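Local coordinates for alkaline phosphatase (Thermus thermophilus, PDB 7KWD), which probably hydrolyses phosphate monoesters as a homodimeric alkaline phosphatase that carries two zinc ions and one magnesium ion in each subunit, at residues Q65-A70 / D289-D294; L69-L74 / E295-L300; F49-Y54 / P437-L442; V231-D236 / A283-W288. All coordinates share one frame; numbering follows the deposited sequence.

Contact 1: Q65-A70 / D289-D294; sequences QGRVLA and DVLAAD
Asp294 OD2 is gripped twice. Ala70 N donates to it over 2.7 Å, with an N-H...O angle of 149°, through the lone pair on the side of the other oxygen, and Arg67 NH2 forms a salt bridge to it at 2.8 Å. The carboxylate oxygen lies near the guanidinium plane, at its edge, yet the two planes are 48° apart, and only OD2 is engaged by the arginine. Asp294 OD1 turns instead to Leu71 N, so the two oxygens divide the first amides of helix 70-75 between them. The guanidinium is fixed from a second side: Arg67 NH1 donates to Gln65 OE1 at 2.6 Å, with Gln65 OE1 close to the guanidinium plane, and the arginine chain bends at chi3 (-91°). A water that donates to Leu291 O at 2.7 Å also receives a weak bond from Arg67 NH1. Leu69 CD1 packs on Leu291 CD2 at 3.7 Å, and Leu69 CG lies 3.3 Å from Asp294 OD1. Gly66 and Val68 bond through their backbones to the second subunit. At this helix start Leu69 holds the N-cap position without a polar side chain, and a carboxylate from the distant helix 283-306 accepts from the first amides.

Contact 2: L69-L74 / E295-L300; sequences LALERL and EVLELL
Apolar contact dominates here, and Leu297 is its centre. Its CD2 methyl rests against the backbone and base of Leu71, 3.6 Å from Leu71 CA and 3.7 Å from Leu71 CB, the two side chains running at a slant to one another. The other partner is met differently: Leu74 and Leu297 reach toward each other tip to tip, with Leu74 CD1 at 3.6 Å from Leu297 CG. Leu74 has CG anti to its carbonyl carbon (chi1 -59°), which extends the branch toward helix 283-306. A slighter touch, Ala70 CB to Leu297 CD2 at 4.3 Å, completes the set. An alanine in place of Leu297 would remove CG and both methyls and is likely to leave a gap facing Leu71 and Leu74, with the Leu74 tip without its mate.

The second kind of contact is aliphatic but belongs to a charged residue. Glu298 CG lies 3.7 Å from Ala70 CB, its chain extended beyond CG. An opposite charge nearby is not in contact: Arg73 NH2 stays 5.1 Å from Glu298 OE2 and bonds instead to Val68 O.

No hydrogen bond joins the segments. Leu71 and Leu74 also touch strand 438-443, while Leu297 reaches Phe44 and Tyr46 of strand 40-46, so the leucines fill the layer between helices and strands. With axes 9.8 Å apart at 52°, these short segments form an inclined helix-helix packing, its small Ala70 close to Glu298, within the alkaline phosphatase fold.

Contact 3: F49-Y54 / P437-L442; sequences FSWEDY and PVMLLL
Trp51 and Phe49 pack with Met439 in a Met-aromatic cluster, where the start of helix 51-65 meets strand 438-443 of the alkaline phosphatase fold. Met439 CB lies 3.6 Å from Trp51 CZ2, the side chains crossing at about a right angle. The sulfur, Met439 SD, sits 5.4 Å from the centroid of the tryptophan six-membered ring, approaching obliquely. Toward Phe49 it comes in at the ring edge, 76° off the normal, while Met439 CE touches Phe49 CE2 at 3.9 Å. The bend at chi3 (77°) turns that methyl toward the phenyl ring. Val438 CG1 adds a contact with Phe49 O.

Two waters form the next shell. One donates to Phe49 O and accepts from Met439 N, and it sits above one face of the Trp51 indole, over its centre. The other accepts from Trp51 N and donates only weakly to Pro437 O. Replacing Trp51 by an alanine would probably leave Met439 CB and the bridging water without their aromatic wall, and would remove the ring that meets Trp51 of the second subunit.

Further out, Ser50 and Asp53 form a capping box that sets the helix start: Ser50 N donates to Asp53 OD2 from above the carboxylate plane, and Asp53 N donates back to Ser50 OG at 3.2 Å. Val438 approaches the metal site, its side chain about 5 Å from that of the zinc ligand His318. At the indole edge, Trp51 NE1 is buried without a hydrogen-bond partner, 3.6 Å from Pro437 O.

Contact 4: V231-D236 / A283-W288; sequences VPYEID and AGATLW
The Tyr233 ring takes Ala285 CB over one face, offset toward the rim, with Tyr233 CD1 4.2 Å from Ala285 CB. The same tyrosine makes a cation-pi contact with Arg273. On the Trp288 indole, Ile235 and Glu234 both approach obliquely. Ile235 CG1 comes to 3.8 Å from Trp288 CD1, the two side chains crossing at about a right angle; Ile235 CD1 is close to the same carbon and reaches on to Gly284 O.

Ile235 holds CG1 anti to its backbone N (chi1 -167°), which brings that branch to Trp288 CD1, obliquely to the ring, and leaves CG2 for Ala285, at 4.1 Å from Ala285 CA. Glu234 contributes its aliphatic part: Glu234 CG is 3.3 Å from Trp288 O. A bend at chi2 (65°) then turns the carboxylate to Arg237 and Arg238, with which it forms salt bridges, so its charge is answered within its own helix.

A water links the two segments. Ile235 N donates to it over 3.0 Å and the water donates to Ala285 O over 2.6 Å, bridging residues 231-236 and 283-288, which make no direct hydrogen bond. Just beyond, helix 283-306 does bond directly: Glu234 N donates to Asp289 OD1, one residue past Trp288.

Tyr233 also packs on His276, Ala277 and Leu280 of helix 273-280, and its side chain lies about 6 Å from that of the zinc ligand His279. Leu287 turns to Ala57 and Tyr60, so helix 283-306 runs with helix 234-239, helix 273-280 and helix 51-65 around it.

Contacts 1, 2 and 4 share helix 283-306, taken at three consecutive segments: 283-288 in contact 4, 289-294 in contact 1 and 295-300 in contact 2. All four contacts are largely buried; the exposed side chain among the touching residues is Glu298 in contact 2. Chemistry changes along the helix, from aromatic and aliphatic in contact 4, through the salt bridge and carboxylate-to-amide bonds of contact 1, to leucine packing in contact 2. Contacts 1 and 2 share Leu69 and Ala70, and Asp294 joins them. Contact 3 uses a strand instead, but Phe49 touches Val290 and Leu71. Contacts 3 and 4 lie nearest the zinc ligands, whereas contacts 1, 2 and 3 adjoin the second subunit.

Contact 1: Q65-A70 / D289-D294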
loop_
_atom_site.group_PDB
_atom_site.type_symbol
_atom_site.label_atom_id
_atom_site.label_comp_id
_atom_site.label_asym_id
_atom_site.label_seq_id
_atom_site.Cartn_x
_atom_site.Cartn_y
_atom_site.Cartn_z
ATOM N N GLN A 65 21.678 -4.678 6.667
ATOM C CA GLN A 65 22.850 -4.191 5.956
ATOM C C GLN A 65 23.391 -2.914 6.565
ATOM O O GLN A 65 24.381 -2.395 6.070
ATOM C CB GLN A 65 22.500 -3.997 4.481
ATOM C CG GLN A 65 21.986 -5.307 3.825
ATOM C CD GLN A 65 21.746 -5.182 2.327
ATOM O OE1 GLN A 65 21.518 -4.097 1.821
ATOM N NE2 GLN A 65 21.807 -6.306 1.614
ATOM N N GLY A 66 22.780 -2.424 7.638
ATOM C CA GLY A 66 23.256 -1.193 8.274
ATOM C C GLY A 66 23.388 -0.024 7.329
ATOM O O GLY A 66 24.314 0.788 7.466
ATOM N N ARG A 67 22.469 0.098 6.369
ATOM C CA ARG A 67 22.508 1.181 5.376
ATOM C C ARG A 67 21.092 1.699 5.141
ATOM O O ARG A 67 20.107 0.960 5.271
ATOM C CB ARG A 67 23.096 0.694 4.034
ATOM C CG ARG A 67 22.229 -0.466 3.462
ATOM C CD ARG A 67 22.677 -1.066 2.143
ATOM N NE ARG A 67 22.029 -0.344 1.071
ATOM C CZ ARG A 67 21.294 -0.886 0.115
ATOM N NH1 ARG A 67 21.090 -2.195 0.036
ATOM N NH2 ARG A 67 20.777 -0.082 -0.802
ATOM N N VAL A 68 21.002 2.958 4.733
ATOM C CA VAL A 68 19.738 3.539 4.297
ATOM C C VAL A 68 19.566 3.283 2.803
ATOM O O VAL A 68 20.414 3.665 2.007
ATOM C CB VAL A 68 19.682 5.035 4.597
ATOM C CG1 VAL A 68 18.367 5.623 4.138
ATOM C CG2 VAL A 68 19.909 5.245 6.083
ATOM N N LEU A 69 18.462 2.641 2.433
ATOM C CA LEU A 69 18.111 2.421 1.045
ATOM C C LEU A 69 18.124 3.719 0.251
ATOM O O LEU A 69 17.588 4.736 0.694
ATOM C CB LEU A 69 16.713 1.794 1.043
ATOM C CG LEU A 69 16.176 1.047 -0.155
ATOM C CD1 LEU A 69 16.868 -0.268 -0.307
ATOM C CD2 LEU A 69 14.689 0.849 0.053
ATOM N N ALA A 70 18.736 3.687 -0.936
ATOM C CA ALA A 70 18.768 4.895 -1.743
ATOM C C ALA A 70 17.355 5.400 -2.035
ATOM O O ALA A 70 17.104 6.607 -2.030
ATOM C CB ALA A 70 19.533 4.668 -3.038
ATOM N N ASP A 289 15.313 -8.100 -5.901
ATOM C CA ASP A 289 15.126 -7.288 -7.108
ATOM C C ASP A 289 14.901 -5.822 -6.745
ATOM O O ASP A 289 15.269 -4.916 -7.509
ATOM C CB ASP A 289 13.970 -7.831 -7.964
ATOM C CG ASP A 289 14.444 -8.876 -8.987
ATOM O OD1 ASP A 289 15.300 -9.699 -8.609
ATOM O OD2 ASP A 289 14.016 -8.855 -10.173
ATOM N N VAL A 290 14.353 -5.562 -5.563
ATOM C CA VAL A 290 14.263 -4.184 -5.110
ATOM C C VAL A 290 15.638 -3.657 -4.759
ATOM O O VAL A 290 15.945 -2.492 -5.027
ATOM C CB VAL A 290 13.309 -4.066 -3.914
ATOM C CG1 VAL A 290 13.363 -2.648 -3.345
ATOM C CG2 VAL A 290 11.901 -4.384 -4.353
ATOM N N LEU A 291 16.490 -4.513 -4.156
ATOM C CA LEU A 291 17.851 -4.107 -3.812
ATOM C C LEU A 291 18.694 -3.954 -5.078
ATOM O O LEU A 291 19.510 -3.040 -5.182
ATOM C CB LEU A 291 18.513 -5.113 -2.857
ATOM C CG LEU A 291 17.844 -5.239 -1.496
ATOM C CD1 LEU A 291 18.640 -6.117 -0.563
ATOM C CD2 LEU A 291 17.674 -3.880 -0.807
ATOM N N ALA A 292 18.454 -4.791 -6.077
ATOM C CA ALA A 292 19.144 -4.583 -7.346
ATOM C C ALA A 292 18.735 -3.258 -8.001
ATOM O O ALA A 292 19.564 -2.565 -8.601
ATOM C CB ALA A 292 18.832 -5.733 -8.306
ATOM N N ALA A 293 17.443 -2.937 -7.958
ATOM C CA ALA A 293 16.992 -1.637 -8.445
ATOM C C ALA A 293 17.665 -0.499 -7.680
ATOM O O ALA A 293 18.009 0.537 -8.267
ATOM C CB ALA A 293 15.476 -1.521 -8.301
ATOM N N ASP A 294 17.874 -0.686 -6.368
ATOM C CA ASP A 294 18.458 0.382 -5.569
ATOM C C ASP A 294 19.871 0.683 -6.026
ATOM O O ASP A 294 20.281 1.849 -6.087
ATOM C CB ASP A 294 18.411 0.004 -4.083
ATOM C CG ASP A 294 18.255 1.208 -3.178
ATOM O OD1 ASP A 294 17.190 1.868 -3.233
ATOM O OD2 ASP A 294 19.189 1.491 -2.416
HETATM O O HOH W 1 21.038 -2.361 -3.001
#

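Contact 2: L69-L74 / E295-L300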
loop_
_atom_site.group_PDB
_atom_site.type_symbol
_atom_site.label_atom_id
_atom_site.label_comp_id
_atom_site.label_asym_id
_atom_site.label_seq_id
_atom_site.Cartn_x
_atom_site.Cartn_y
_atom_site.Cartn_z
ATOM N N LEU A 69 18.462 2.641 2.433
ATOM C CA LEU A 69 18.111 2.421 1.045
ATOM C C LEU A 69 18.124 3.719 0.251
ATOM O O LEU A 69 17.588 4.736 0.694
ATOM C CB LEU A 69 16.713 1.794 1.043
ATOM C CG LEU A 69 16.176 1.047 -0.155
ATOM C CD1 LEU A 69 16.868 -0.268 -0.307
ATOM C CD2 LEU A 69 14.689 0.849 0.053
ATOM N N ALA A 70 18.736 3.687 -0.936
ATOM C CA ALA A 70 18.768 4.895 -1.743
ATOM C C ALA A 70 17.355 5.400 -2.035
ATOM O O ALA A 70 17.104 6.607 -2.030
ATOM C CB ALA A 70 19.533 4.668 -3.038
ATOM N N LEU A 71 16.418 4.496 -2.274
ATOM C CA LEU A 71 15.050 4.923 -2.545
ATOM C C LEU A 71 14.468 5.667 -1.338
ATOM O O LEU A 71 13.762 6.665 -1.504
ATOM C CB LEU A 71 14.188 3.713 -2.927
ATOM C CG LEU A 71 12.784 4.070 -3.379
ATOM C CD1 LEU A 71 12.789 5.127 -4.475
ATOM C CD2 LEU A 71 11.978 2.821 -3.795
ATOM N N GLU A 72 14.776 5.231 -0.115
ATOM C CA GLU A 72 14.303 5.991 1.041
ATOM C C GLU A 72 14.852 7.424 0.997
ATOM O O GLU A 72 14.121 8.395 1.228
ATOM C CB GLU A 72 14.696 5.325 2.368
ATOM C CG GLU A 72 14.288 6.165 3.590
ATOM C CD GLU A 72 14.752 5.616 4.944
ATOM O OE1 GLU A 72 15.098 4.427 5.024
ATOM O OE2 GLU A 72 14.785 6.391 5.924
ATOM N N ARG A 73 16.155 7.571 0.734
ATOM C CA ARG A 73 16.746 8.914 0.687
ATOM C C ARG A 73 16.041 9.790 -0.338
ATOM O O ARG A 73 15.834 10.986 -0.093
ATOM C CB ARG A 73 18.234 8.828 0.365
ATOM C CG ARG A 73 18.992 7.891 1.300
ATOM C CD ARG A 73 20.520 7.796 0.966
ATOM N NE ARG A 73 21.155 6.552 1.444
ATOM C CZ ARG A 73 22.466 6.427 1.666
ATOM N NH1 ARG A 73 23.279 7.456 1.453
ATOM N NH2 ARG A 73 22.969 5.292 2.124
ATOM N N LEU A 74 15.683 9.217 -1.508
ATOM C CA LEU A 74 14.999 10.005 -2.523
ATOM C C LEU A 74 13.586 10.376 -2.061
ATOM O O LEU A 74 13.161 11.528 -2.176
ATOM C CB LEU A 74 14.947 9.272 -3.869
ATOM C CG LEU A 74 16.259 8.884 -4.518
ATOM C CD1 LEU A 74 16.129 8.411 -5.930
ATOM C CD2 LEU A 74 17.230 10.032 -4.450
ATOM N N GLU A 295 20.625 -0.344 -6.392
ATOM C CA GLU A 295 21.964 -0.087 -6.922
ATOM C C GLU A 295 21.887 0.719 -8.202
ATOM O O GLU A 295 22.753 1.560 -8.484
ATOM C CB GLU A 295 22.707 -1.394 -7.191
ATOM C CG GLU A 295 23.121 -2.131 -5.934
ATOM C CD GLU A 295 23.878 -3.431 -6.249
ATOM O OE1 GLU A 295 23.482 -4.492 -5.705
ATOM O OE2 GLU A 295 24.853 -3.388 -7.050
ATOM N N VAL A 296 20.865 0.445 -9.018
ATOM C CA VAL A 296 20.688 1.185 -10.270
ATOM C C VAL A 296 20.355 2.638 -9.980
ATOM O O VAL A 296 20.875 3.555 -10.630
ATOM C CB VAL A 296 19.602 0.525 -11.141
ATOM C CG1 VAL A 296 19.261 1.411 -12.356
ATOM C CG2 VAL A 296 20.066 -0.875 -11.607
ATOM N N LEU A 297 19.482 2.865 -8.996
ATOM C CA LEU A 297 19.103 4.217 -8.589
ATOM C C LEU A 297 20.323 5.062 -8.301
ATOM O O LEU A 297 20.393 6.230 -8.701
ATOM C CB LEU A 297 18.240 4.117 -7.356
ATOM C CG LEU A 297 17.131 5.099 -7.058
ATOM C CD1 LEU A 297 16.284 5.405 -8.258
ATOM C CD2 LEU A 297 16.316 4.445 -5.908
ATOM N N GLU A 298 21.289 4.480 -7.600
ATOM C CA GLU A 298 22.489 5.199 -7.235
ATOM C C GLU A 298 23.239 5.595 -8.475
ATOM O O GLU A 298 23.702 6.731 -8.586
ATOM C CB GLU A 298 23.334 4.328 -6.321
ATOM C CG GLU A 298 22.704 4.260 -4.939
ATOM C CD GLU A 298 23.528 3.522 -3.910
ATOM O OE1 GLU A 298 24.233 2.563 -4.293
ATOM O OE2 GLU A 298 23.435 3.887 -2.712
ATOM N N LEU A 299 23.290 4.694 -9.455
ATOM C CA LEU A 299 23.901 5.009 -10.735
ATOM C C LEU A 299 23.166 6.129 -11.454
ATOM O O LEU A 299 23.777 7.054 -11.997
ATOM C CB LEU A 299 23.916 3.757 -11.604
ATOM C CG LEU A 299 25.214 3.574 -12.362
ATOM C CD1 LEU A 299 26.361 3.379 -11.373
ATOM C CD2 LEU A 299 25.021 2.379 -13.260
ATOM N N LEU A 300 21.832 6.038 -11.508
ATOM C CA LEU A 300 21.068 7.003 -12.280
ATOM C C LEU A 300 21.106 8.377 -11.632
ATOM O O LEU A 300 21.175 9.386 -12.333
ATOM C CB LEU A 300 19.628 6.511 -12.430
ATOM C CG LEU A 300 19.483 5.214 -13.225
ATOM C CD1 LEU A 300 18.014 4.803 -13.329
ATOM C CD2 LEU A 300 20.136 5.324 -14.623
#

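Contact 3: F49-Y54 / P437-L442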
loop_
_atom_site.group_PDB
_atom_site.type_symbol
_atom_site.label_atom_id
_atom_site.label_comp_id
_atom_site.label_asym_id
_atom_site.label_seq_id
_atom_site.Cartn_x
_atom_site.Cartn_y
_atom_site.Cartn_z
ATOM N N PHE A 49 5.608 -2.873 -7.995
ATOM C CA PHE A 49 6.201 -2.469 -6.729
ATOM C C PHE A 49 5.172 -1.789 -5.842
ATOM O O PHE A 49 4.632 -0.738 -6.189
ATOM C CB PHE A 49 7.377 -1.536 -7.018
ATOM C CG PHE A 49 8.121 -1.027 -5.814
ATOM C CD1 PHE A 49 8.900 -1.874 -5.044
ATOM C CD2 PHE A 49 8.096 0.350 -5.494
ATOM C CE1 PHE A 49 9.634 -1.395 -3.966
ATOM C CE2 PHE A 49 8.817 0.830 -4.415
ATOM C CZ PHE A 49 9.603 -0.032 -3.662
ATOM N N SER A 50 4.921 -2.390 -4.690
ATOM C CA SER A 50 3.932 -1.876 -3.747
ATOM C C SER A 50 4.615 -1.193 -2.580
ATOM O O SER A 50 5.838 -1.278 -2.412
ATOM C CB SER A 50 3.054 -3.023 -3.239
ATOM O OG SER A 50 3.761 -3.775 -2.303
ATOM N N TRP A 51 3.803 -0.516 -1.756
ATOM C CA TRP A 51 4.323 0.103 -0.543
ATOM C C TRP A 51 4.654 -0.938 0.511
ATOM O O TRP A 51 5.470 -0.670 1.407
ATOM C CB TRP A 51 3.322 1.144 -0.005
ATOM C CG TRP A 51 3.225 2.366 -0.928
ATOM C CD1 TRP A 51 2.132 2.789 -1.645
ATOM C CD2 TRP A 51 4.280 3.298 -1.219
ATOM N NE1 TRP A 51 2.459 3.919 -2.375
ATOM C CE2 TRP A 51 3.768 4.248 -2.117
ATOM C CE3 TRP A 51 5.610 3.421 -0.792
ATOM C CZ2 TRP A 51 4.541 5.308 -2.594
ATOM C CZ3 TRP A 51 6.370 4.482 -1.263
ATOM C CH2 TRP A 51 5.827 5.409 -2.154
ATOM N N GLU A 52 4.083 -2.136 0.427
ATOM C CA GLU A 52 4.546 -3.179 1.332
ATOM C C GLU A 52 5.954 -3.611 0.954
ATOM O O GLU A 52 6.802 -3.767 1.832
ATOM C CB GLU A 52 3.603 -4.378 1.344
ATOM C CG GLU A 52 2.168 -4.060 1.739
ATOM C CD GLU A 52 1.999 -3.563 3.181
ATOM O OE1 GLU A 52 0.927 -3.001 3.468
ATOM O OE2 GLU A 52 2.925 -3.721 4.015
ATOM N N ASP A 53 6.236 -3.778 -0.351
ATOM C CA ASP A 53 7.596 -4.105 -0.748
ATOM C C ASP A 53 8.564 -3.051 -0.246
ATOM O O ASP A 53 9.697 -3.359 0.156
ATOM C CB ASP A 53 7.780 -4.189 -2.279
ATOM C CG ASP A 53 6.767 -5.116 -2.969
ATOM O OD1 ASP A 53 6.346 -6.111 -2.351
ATOM O OD2 ASP A 53 6.425 -4.857 -4.149
ATOM N N TYR A 54 8.170 -1.784 -0.388
ATOM C CA TYR A 54 9.051 -0.706 0.004
ATOM C C TYR A 54 9.434 -0.846 1.474
ATOM O O TYR A 54 10.606 -0.743 1.830
ATOM C CB TYR A 54 8.402 0.654 -0.245
ATOM C CG TYR A 54 9.282 1.731 0.332
ATOM C CD1 TYR A 54 10.417 2.174 -0.353
ATOM C CD2 TYR A 54 9.026 2.245 1.591
ATOM C CE1 TYR A 54 11.265 3.146 0.203
ATOM C CE2 TYR A 54 9.841 3.200 2.145
ATOM C CZ TYR A 54 10.969 3.636 1.471
ATOM O OH TYR A 54 11.753 4.568 2.067
ATOM N N PRO A 437 -2.985 2.829 -5.357
ATOM C CA PRO A 437 -2.085 3.821 -5.968
ATOM C C PRO A 437 -0.643 3.571 -5.535
ATOM O O PRO A 437 -0.383 3.022 -4.462
ATOM C CB PRO A 437 -2.615 5.160 -5.451
ATOM C CG PRO A 437 -3.440 4.826 -4.254
ATOM C CD PRO A 437 -3.968 3.441 -4.455
ATOM N N VAL A 438 0.304 3.937 -6.401
ATOM C CA VAL A 438 1.702 3.576 -6.198
ATOM C C VAL A 438 2.612 4.774 -6.470
ATOM O O VAL A 438 2.176 5.858 -6.857
ATOM C CB VAL A 438 2.112 2.376 -7.078
ATOM C CG1 VAL A 438 1.390 1.132 -6.578
ATOM C CG2 VAL A 438 1.774 2.676 -8.530
ATOM N N MET A 439 3.899 4.531 -6.245
ATOM C CA MET A 439 4.920 5.571 -6.197
ATOM C C MET A 439 5.139 6.276 -7.527
ATOM O O MET A 439 5.253 5.652 -8.576
ATOM C CB MET A 439 6.232 4.934 -5.766
ATOM C CG MET A 439 7.446 5.822 -5.849
ATOM S SD MET A 439 8.922 4.910 -5.366
ATOM C CE MET A 439 9.266 3.953 -6.772
ATOM N N LEU A 440 5.274 7.608 -7.453
ATOM C CA LEU A 440 5.798 8.428 -8.543
ATOM C C LEU A 440 6.777 9.430 -7.946
ATOM O O LEU A 440 6.412 10.173 -7.026
ATOM C CB LEU A 440 4.690 9.179 -9.271
ATOM C CG LEU A 440 5.068 10.320 -10.220
ATOM C CD1 LEU A 440 5.896 9.873 -11.446
ATOM C CD2 LEU A 440 3.794 10.944 -10.704
ATOM N N LEU A 441 7.986 9.467 -8.492
ATOM C CA LEU A 441 9.073 10.256 -7.917
ATOM C C LEU A 441 9.871 10.943 -9.012
ATOM O O LEU A 441 10.208 10.320 -10.019
ATOM C CB LEU A 441 10.007 9.363 -7.092
ATOM C CG LEU A 441 11.436 9.788 -6.734
ATOM C CD1 LEU A 441 11.404 10.818 -5.647
ATOM C CD2 LEU A 441 12.197 8.568 -6.244
ATOM N N LEU A 442 10.228 12.202 -8.771
ATOM C CA LEU A 442 10.970 13.021 -9.719
ATOM C C LEU A 442 12.331 13.392 -9.158
ATOM O O LEU A 442 12.438 13.902 -8.035
ATOM C CB LEU A 442 10.225 14.305 -10.054
ATOM C CG LEU A 442 8.800 14.115 -10.579
ATOM C CD1 LEU A 442 8.124 15.491 -10.774
ATOM C CD2 LEU A 442 8.841 13.363 -11.857
HETATM O O HOH W 2 4.649 1.872 -4.879
HETATM O O HOH W 3 0.900 0.155 -3.020
#

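Contact 4: V231-D236 / A283-W288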
loop_
_atom_site.group_PDB
_atom_site.type_symbol
_atom_site.label_atom_id
_atom_site.label_comp_id
_atom_site.label_asym_id
_atom_site.label_seq_id
_atom_site.Cartn_x
_atom_site.Cartn_y
_atom_site.Cartn_z
ATOM N N VAL A 231 15.400 -12.417 -17.627
ATOM C CA VAL A 231 16.678 -12.510 -16.905
ATOM C C VAL A 231 16.408 -13.048 -15.511
ATOM O O VAL A 231 15.358 -12.728 -14.917
ATOM C CB VAL A 231 17.373 -11.136 -16.838
ATOM C CG1 VAL A 231 18.723 -11.245 -16.164
ATOM C CG2 VAL A 231 17.504 -10.580 -18.240
ATOM N N PRO A 232 17.275 -13.897 -14.962
ATOM C CA PRO A 232 17.038 -14.420 -13.613
ATOM C C PRO A 232 16.906 -13.323 -12.555
ATOM O O PRO A 232 17.547 -12.269 -12.618
ATOM C CB PRO A 232 18.277 -15.296 -13.350
ATOM C CG PRO A 232 18.722 -15.747 -14.733
ATOM C CD PRO A 232 18.386 -14.587 -15.656
ATOM N N TYR A 233 16.098 -13.635 -11.540
ATOM C CA TYR A 233 16.034 -12.813 -10.339
ATOM C C TYR A 233 17.416 -12.527 -9.768
ATOM O O TYR A 233 18.306 -13.392 -9.777
ATOM C CB TYR A 233 15.204 -13.515 -9.284
ATOM C CG TYR A 233 13.758 -13.692 -9.590
ATOM C CD1 TYR A 233 12.882 -12.616 -9.494
ATOM C CD2 TYR A 233 13.244 -14.953 -9.924
ATOM C CE1 TYR A 233 11.505 -12.788 -9.741
ATOM C CE2 TYR A 233 11.897 -15.130 -10.177
ATOM C CZ TYR A 233 11.032 -14.038 -10.091
ATOM O OH TYR A 233 9.688 -14.168 -10.337
ATOM N N GLU A 234 17.572 -11.321 -9.225
ATOM C CA GLU A 234 18.782 -10.987 -8.475
ATOM C C GLU A 234 19.153 -12.060 -7.440
ATOM O O GLU A 234 20.327 -12.407 -7.294
ATOM C CB GLU A 234 18.609 -9.631 -7.788
ATOM C CG GLU A 234 19.781 -9.205 -6.905
ATOM C CD GLU A 234 21.082 -8.949 -7.655
ATOM O OE1 GLU A 234 21.107 -8.810 -8.909
ATOM O OE2 GLU A 234 22.121 -8.918 -6.968
ATOM N N ILE A 235 18.177 -12.591 -6.706
ATOM C CA ILE A 235 18.548 -13.555 -5.669
ATOM C C ILE A 235 19.246 -14.760 -6.290
ATOM O O ILE A 235 20.173 -15.329 -5.707
ATOM C CB ILE A 235 17.312 -13.962 -4.838
ATOM C CG1 ILE A 235 17.765 -14.703 -3.578
ATOM C CG2 ILE A 235 16.322 -14.800 -5.646
ATOM C CD1 ILE A 235 16.658 -15.023 -2.600
ATOM N N ASP A 236 18.838 -15.147 -7.489
ATOM C CA ASP A 236 19.424 -16.310 -8.145
ATOM C C ASP A 236 20.771 -15.950 -8.763
ATOM O O ASP A 236 21.742 -16.695 -8.611
ATOM C CB ASP A 236 18.432 -16.855 -9.178
ATOM C CG ASP A 236 17.120 -17.339 -8.540
ATOM O OD1 ASP A 236 17.163 -17.885 -7.424
ATOM O OD2 ASP A 236 16.033 -17.183 -9.151
ATOM N N ALA A 283 8.726 -13.282 -1.006
ATOM C CA ALA A 283 9.224 -12.030 -0.447
ATOM C C ALA A 283 10.729 -11.869 -0.601
ATOM O O ALA A 283 11.232 -10.741 -0.758
ATOM C CB ALA A 283 8.818 -11.945 1.032
ATOM N N GLY A 284 11.474 -12.975 -0.550
ATOM C CA GLY A 284 12.923 -12.868 -0.661
ATOM C C GLY A 284 13.361 -12.522 -2.072
ATOM O O GLY A 284 14.326 -11.779 -2.273
ATOM N N ALA A 285 12.674 -13.062 -3.071
ATOM C CA ALA A 285 13.001 -12.665 -4.433
ATOM C C ALA A 285 12.622 -11.198 -4.694
ATOM O O ALA A 285 13.390 -10.453 -5.314
ATOM C CB ALA A 285 12.316 -13.590 -5.435
ATOM N N THR A 286 11.468 -10.767 -4.191
ATOM C CA THR A 286 11.075 -9.366 -4.325
ATOM C C THR A 286 12.120 -8.447 -3.722
ATOM O O THR A 286 12.519 -7.449 -4.333
ATOM C CB THR A 286 9.734 -9.140 -3.647
ATOM O OG1 THR A 286 8.770 -9.992 -4.258
ATOM C CG2 THR A 286 9.328 -7.690 -3.762
ATOM N N LEU A 287 12.578 -8.781 -2.526
ATOM C CA LEU A 287 13.547 -7.957 -1.839
ATOM C C LEU A 287 14.805 -7.774 -2.671
ATOM O O LEU A 287 15.303 -6.656 -2.807
ATOM C CB LEU A 287 13.896 -8.579 -0.489
ATOM C CG LEU A 287 15.172 -8.064 0.169
ATOM C CD1 LEU A 287 14.966 -6.640 0.664
ATOM C CD2 LEU A 287 15.562 -8.949 1.368
ATOM N N TRP A 288 15.362 -8.872 -3.208
ATOM C CA TRP A 288 16.631 -8.748 -3.915
ATOM C C TRP A 288 16.471 -8.007 -5.240
ATOM O O TRP A 288 17.402 -7.310 -5.656
ATOM C CB TRP A 288 17.300 -10.130 -4.095
ATOM C CG TRP A 288 18.028 -10.468 -2.829
ATOM C CD1 TRP A 288 17.639 -11.349 -1.879
ATOM C CD2 TRP A 288 19.241 -9.875 -2.351
ATOM N NE1 TRP A 288 18.531 -11.355 -0.849
ATOM C CE2 TRP A 288 19.530 -10.460 -1.114
ATOM C CE3 TRP A 288 20.113 -8.921 -2.856
ATOM C CZ2 TRP A 288 20.648 -10.110 -0.364
ATOM C CZ3 TRP A 288 21.235 -8.576 -2.111
ATOM C CH2 TRP A 288 21.491 -9.175 -0.883
HETATM O O HOH W 4 15.450 -11.417 -6.660
#